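Side-chain contacts in insect group II chitinase (Ostrinia furnacalis, PDB 5Y2A), which hydrolyses chitin as a family 18 chitinase, the second catalytic domain of the enzyme, and probably takes part in chitin breakdown in the insect: residues F226-N229 against Y230-K234; E330-A334 against M335-G339. One frame throughout, in Å; residues are numbered along the deposited sequence.

Contact 1 (F226-N229 against Y230-K234); sequences FTVN and YWINK. With NAG (2-acetamido-2-deoxy-beta-D-glucopyranose), chain C.
Phe-226 and Tyr-230, one turn apart on helix 224-233, lay their rings side by side, the planes only 19° from parallel but slid until they barely overlap, with centroids 5.3 Å apart. With CG anti to the backbone N (chi1 -179°), Phe-226 runs beside its neighbour, and CE1 reaches Tyr-230 CB at 3.7 Å. Replacing Phe-226 by alanine is likely to take away the ring beside Tyr-230 and leave that side chain freer to rock, although Asp-175 and Lys-171 would still hold its hydroxyl.

The tightly packed side faces the barrel strands. There Val-228 CG1 meets Ile-232 CD1 at 4.0 Å, and Thr-227 O lies in the plane of the Trp-231 indole, at its edge, 3.2 Å from CD1.

The polar side is looser. A water donates to Asn-229 OD1 and to Asn-233 OD1, 2.9 Å from each. Asn-229 ND2 is 3.5 Å from NAG O5 of the glycan, probably N-linked to Asn-225, whose O accepts a hydrogen bond from the same amide. Val-228, Trp-231 and Ile-232 thus face strands and the Phe-226/Tyr-230 pair helix 171-177, while Asn-229 borders the sugar by packing.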
# COMPACT_ATOMS: atom_id res chain seq x y z
N PHE A 226 29.04 7.37 -2.34
CA PHE A 226 28.96 7.95 -3.68
C PHE A 226 27.98 9.10 -3.71
O PHE A 226 28.29 10.18 -4.24
CB PHE A 226 28.57 6.90 -4.73
CG PHE A 226 28.50 7.47 -6.12
CD1 PHE A 226 27.37 8.15 -6.57
CD2 PHE A 226 29.58 7.36 -6.98
CE1 PHE A 226 27.32 8.70 -7.83
CE2 PHE A 226 29.54 7.89 -8.25
CZ PHE A 226 28.41 8.57 -8.68
N THR A 227 26.78 8.90 -3.15
CA THR A 227 25.75 9.93 -3.18
C THR A 227 26.27 11.25 -2.63
O THR A 227 26.06 12.32 -3.22
CB THR A 227 24.53 9.48 -2.38
OG1 THR A 227 24.02 8.25 -2.93
CG2 THR A 227 23.46 10.55 -2.42
N VAL A 228 26.96 11.20 -1.49
CA VAL A 228 27.45 12.41 -0.85
C VAL A 228 28.50 13.08 -1.72
O VAL A 228 28.44 14.29 -1.98
CB VAL A 228 27.99 12.10 0.56
CG1 VAL A 228 28.72 13.32 1.13
CG2 VAL A 228 26.86 11.68 1.49
N ASN A 229 29.47 12.30 -2.20
CA ASN A 229 30.51 12.88 -3.04
C ASN A 229 29.95 13.38 -4.36
O ASN A 229 30.43 14.38 -4.90
CB ASN A 229 31.62 11.85 -3.26
CG ASN A 229 32.54 11.75 -2.07
OD1 ASN A 229 33.36 12.64 -1.84
ND2 ASN A 229 32.41 10.67 -1.30
N TYR A 230 28.91 12.72 -4.89
CA TYR A 230 28.30 13.18 -6.13
C TYR A 230 27.65 14.55 -5.95
O TYR A 230 27.81 15.44 -6.79
CB TYR A 230 27.27 12.16 -6.63
CG TYR A 230 26.87 12.37 -8.07
CD1 TYR A 230 27.79 12.19 -9.10
CD2 TYR A 230 25.57 12.75 -8.41
CE1 TYR A 230 27.43 12.38 -10.43
CE2 TYR A 230 25.20 12.94 -9.73
CZ TYR A 230 26.13 12.75 -10.73
OH TYR A 230 25.77 12.94 -12.05
N TRP A 231 26.92 14.75 -4.85
CA TRP A 231 26.35 16.06 -4.57
C TRP A 231 27.43 17.12 -4.42
O TRP A 231 27.30 18.24 -4.94
CB TRP A 231 25.48 16.01 -3.31
CG TRP A 231 24.09 15.57 -3.59
CD1 TRP A 231 23.63 14.29 -3.66
CD2 TRP A 231 22.98 16.42 -3.90
NE1 TRP A 231 22.29 14.29 -3.97
CE2 TRP A 231 21.87 15.59 -4.13
CE3 TRP A 231 22.82 17.81 -4.01
CZ2 TRP A 231 20.62 16.09 -4.46
CZ3 TRP A 231 21.57 18.30 -4.32
CH2 TRP A 231 20.49 17.45 -4.55
N ILE A 232 28.52 16.78 -3.73
CA ILE A 232 29.63 17.72 -3.58
C ILE A 232 30.22 18.07 -4.94
O ILE A 232 30.43 19.24 -5.27
CB ILE A 232 30.70 17.14 -2.64
CG1 ILE A 232 30.14 16.94 -1.23
CG2 ILE A 232 31.93 18.05 -2.61
CD1 ILE A 232 31.10 16.22 -0.28
N ASN A 233 30.48 17.05 -5.76
CA ASN A 233 31.06 17.27 -7.08
C ASN A 233 30.11 18.00 -8.01
O ASN A 233 30.57 18.62 -8.97
CB ASN A 233 31.48 15.94 -7.69
CG ASN A 233 32.60 15.28 -6.93
OD1 ASN A 233 33.31 15.95 -6.18
ND2 ASN A 233 32.76 13.98 -7.11
N LYS A 234 28.80 17.91 -7.78
CA LYS A 234 27.84 18.68 -8.54
C LYS A 234 27.74 20.13 -8.07
O LYS A 234 26.97 20.89 -8.66
CB LYS A 234 26.45 18.03 -8.49
CG LYS A 234 26.36 16.75 -9.29
CD LYS A 234 26.02 17.05 -10.73
CE LYS A 234 24.78 16.30 -11.17
NZ LYS A 234 24.19 16.91 -12.40
C1 NAG C . 34.14 7.28 -0.98
C2 NAG C . 35.27 6.27 -0.87
C3 NAG C . 36.59 6.91 -1.30
C4 NAG C . 36.47 7.58 -2.67
C5 NAG C . 35.24 8.49 -2.70
C6 NAG C . 34.96 9.06 -4.08
C7 NAG C . 35.39 4.43 0.75
C8 NAG C . 35.60 4.05 2.19
N2 NAG C . 35.40 5.74 0.48
O3 NAG C . 37.59 5.89 -1.32
O4 NAG C . 37.57 8.45 -2.90
O5 NAG C . 34.07 7.77 -2.30
O6 NAG C . 34.53 8.05 -4.98
O7 NAG C . 35.21 3.59 -0.12
O HOH W 1 34.14 14.87 -3.57

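Contact 2 (E330-A334 against M335-G339); sequences EYVRA and MELGG
A Schellman motif ends helix 322-334 and leads the chain into strand 339-343 of the family 18 TIM barrel, with Tyr-331 and Met-335 packed together at the helix end. Glu-336 leaves the helix with positive phi (58°), and the two backbone bonds of the motif close round it. Leu-337 N reaches back to Val-332 O at 2.9 Å in an almost straight bond (178°). The bond from Glu-336 N to Arg-333 O is longer, at 3.1 Å, and comes from above the carbonyl plane instead of along a lone pair. Just before the turn, Met-335 N still makes a regular helical bond to Tyr-331 O.

The side chains of this turn sort themselves by depth. Met-335 sets its CG over one face of the Tyr-331 ring, 3.8 Å from the centroid and 14° off the normal, a CH-pi contact. The bent methionine chain then carries the thioether past the ring: SD stands obliquely, 4.8 Å from the centroid, in a Met-aromatic contact, and CE ends near the hydroxyl. That hydroxyl is hydrogen-bonded to Asn-225 OD1, which ties the helix end to the residue that probably carries the N-linked glycan, and the ring also touches Tyr-212, which lies beside the same sugar. Arg-333 and Glu-336, by contrast, lie on the exposed side, where Arg-333 NH1 is hydrogen-bonded to Val-369 O.

Deeper in, Leu-337 brings CB to 4.0 Å from Val-332 CG1, and both side chains rest on Val-243 of strand 241-254. Gly-339 opens the next strand at backbone angles where a side chain would jam against the preceding carbonyl oxygen; its own O lies 3.5 Å from Val-332 CG2.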
# COMPACT_ATOMS: atom_id res chain seq x y z
N GLU A 330 29.71 9.63 12.21
CA GLU A 330 31.13 9.95 12.21
C GLU A 330 31.62 10.30 10.81
O GLU A 330 32.50 11.16 10.66
CB GLU A 330 31.94 8.79 12.81
CG GLU A 330 31.66 8.61 14.29
CD GLU A 330 32.53 7.56 14.96
OE1 GLU A 330 32.97 6.60 14.29
OE2 GLU A 330 32.75 7.70 16.18
N TYR A 331 31.05 9.66 9.78
CA TYR A 331 31.32 10.05 8.40
C TYR A 331 30.94 11.51 8.16
O TYR A 331 31.68 12.26 7.52
CB TYR A 331 30.56 9.13 7.46
CG TYR A 331 30.65 9.47 5.99
CD1 TYR A 331 31.68 8.98 5.21
CD2 TYR A 331 29.68 10.25 5.38
CE1 TYR A 331 31.75 9.26 3.85
CE2 TYR A 331 29.75 10.55 4.02
CZ TYR A 331 30.79 10.04 3.27
OH TYR A 331 30.87 10.33 1.92
N VAL A 332 29.75 11.90 8.63
CA VAL A 332 29.30 13.29 8.52
C VAL A 332 30.31 14.23 9.17
O VAL A 332 30.66 15.28 8.61
CB VAL A 332 27.91 13.44 9.16
CG1 VAL A 332 27.63 14.91 9.49
CG2 VAL A 332 26.84 12.87 8.22
N ARG A 333 30.82 13.86 10.34
CA ARG A 333 31.75 14.74 11.01
C ARG A 333 33.11 14.76 10.31
O ARG A 333 33.70 15.83 10.13
CB ARG A 333 31.90 14.33 12.47
CG ARG A 333 32.53 15.39 13.31
CD ARG A 333 32.25 15.18 14.77
NE ARG A 333 32.99 16.14 15.56
CZ ARG A 333 32.79 16.35 16.86
NH1 ARG A 333 31.86 15.65 17.50
NH2 ARG A 333 33.51 17.25 17.51
N ALA A 334 33.59 13.60 9.86
CA ALA A 334 34.87 13.55 9.17
C ALA A 334 34.84 14.32 7.86
O ALA A 334 35.80 15.02 7.52
CB ALA A 334 35.28 12.09 8.93
N MET A 335 33.75 14.18 7.09
CA MET A 335 33.53 14.90 5.85
C MET A 335 33.14 16.36 6.06
O MET A 335 33.01 17.09 5.07
CB MET A 335 32.44 14.20 5.02
CG MET A 335 32.85 12.86 4.44
SD MET A 335 33.88 13.02 2.97
CE MET A 335 32.66 13.58 1.80
N GLU A 336 32.93 16.78 7.31
CA GLU A 336 32.55 18.16 7.63
C GLU A 336 31.27 18.57 6.91
O GLU A 336 31.17 19.65 6.32
CB GLU A 336 33.70 19.12 7.32
CG GLU A 336 35.00 18.75 8.03
CD GLU A 336 36.17 19.63 7.65
OE1 GLU A 336 36.84 20.16 8.56
OE2 GLU A 336 36.43 19.79 6.44
N LEU A 337 30.25 17.71 7.01
CA LEU A 337 28.97 17.96 6.36
C LEU A 337 28.08 18.76 7.31
O LEU A 337 28.51 19.18 8.39
CB LEU A 337 28.33 16.64 5.94
CG LEU A 337 29.22 15.77 5.05
CD1 LEU A 337 28.51 14.47 4.69
CD2 LEU A 337 29.64 16.52 3.80
N GLY A 338 26.82 18.97 6.92
CA GLY A 338 25.92 19.78 7.73
C GLY A 338 25.29 19.05 8.90
O GLY A 338 24.90 19.67 9.89
N GLY A 339 25.14 17.73 8.80
CA GLY A 339 24.56 16.98 9.89
C GLY A 339 23.97 15.67 9.40
O GLY A 339 24.26 15.22 8.29

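How the contacts relate
Contacts 1 and 2 occupy neighbouring helices, 224-233 and the end of 322-334, and meet directly: Val-228 CG1 packs on Leu-337 CD1 at 3.7 Å, and Ile-232 CD1 on Met-335 CE at the same distance. Both are partly buried. Each puts part of its apolar side (Val-228, Trp-231 and Ile-232; Val-332 and Leu-337) on strand 241-254, with Asn-233, Arg-333 and Glu-336 outward. Contact 1 runs along the body of helix 224-233 to its last turn, pairing aromatic rings and water-linked amides, whereas contact 2 ends its helix, leads the chain to the next strand and relies on a methionine over a tyrosine face. Beside the glycan the two converge, Tyr-331 OH packing 3.6 Å from Asn-229 ND2.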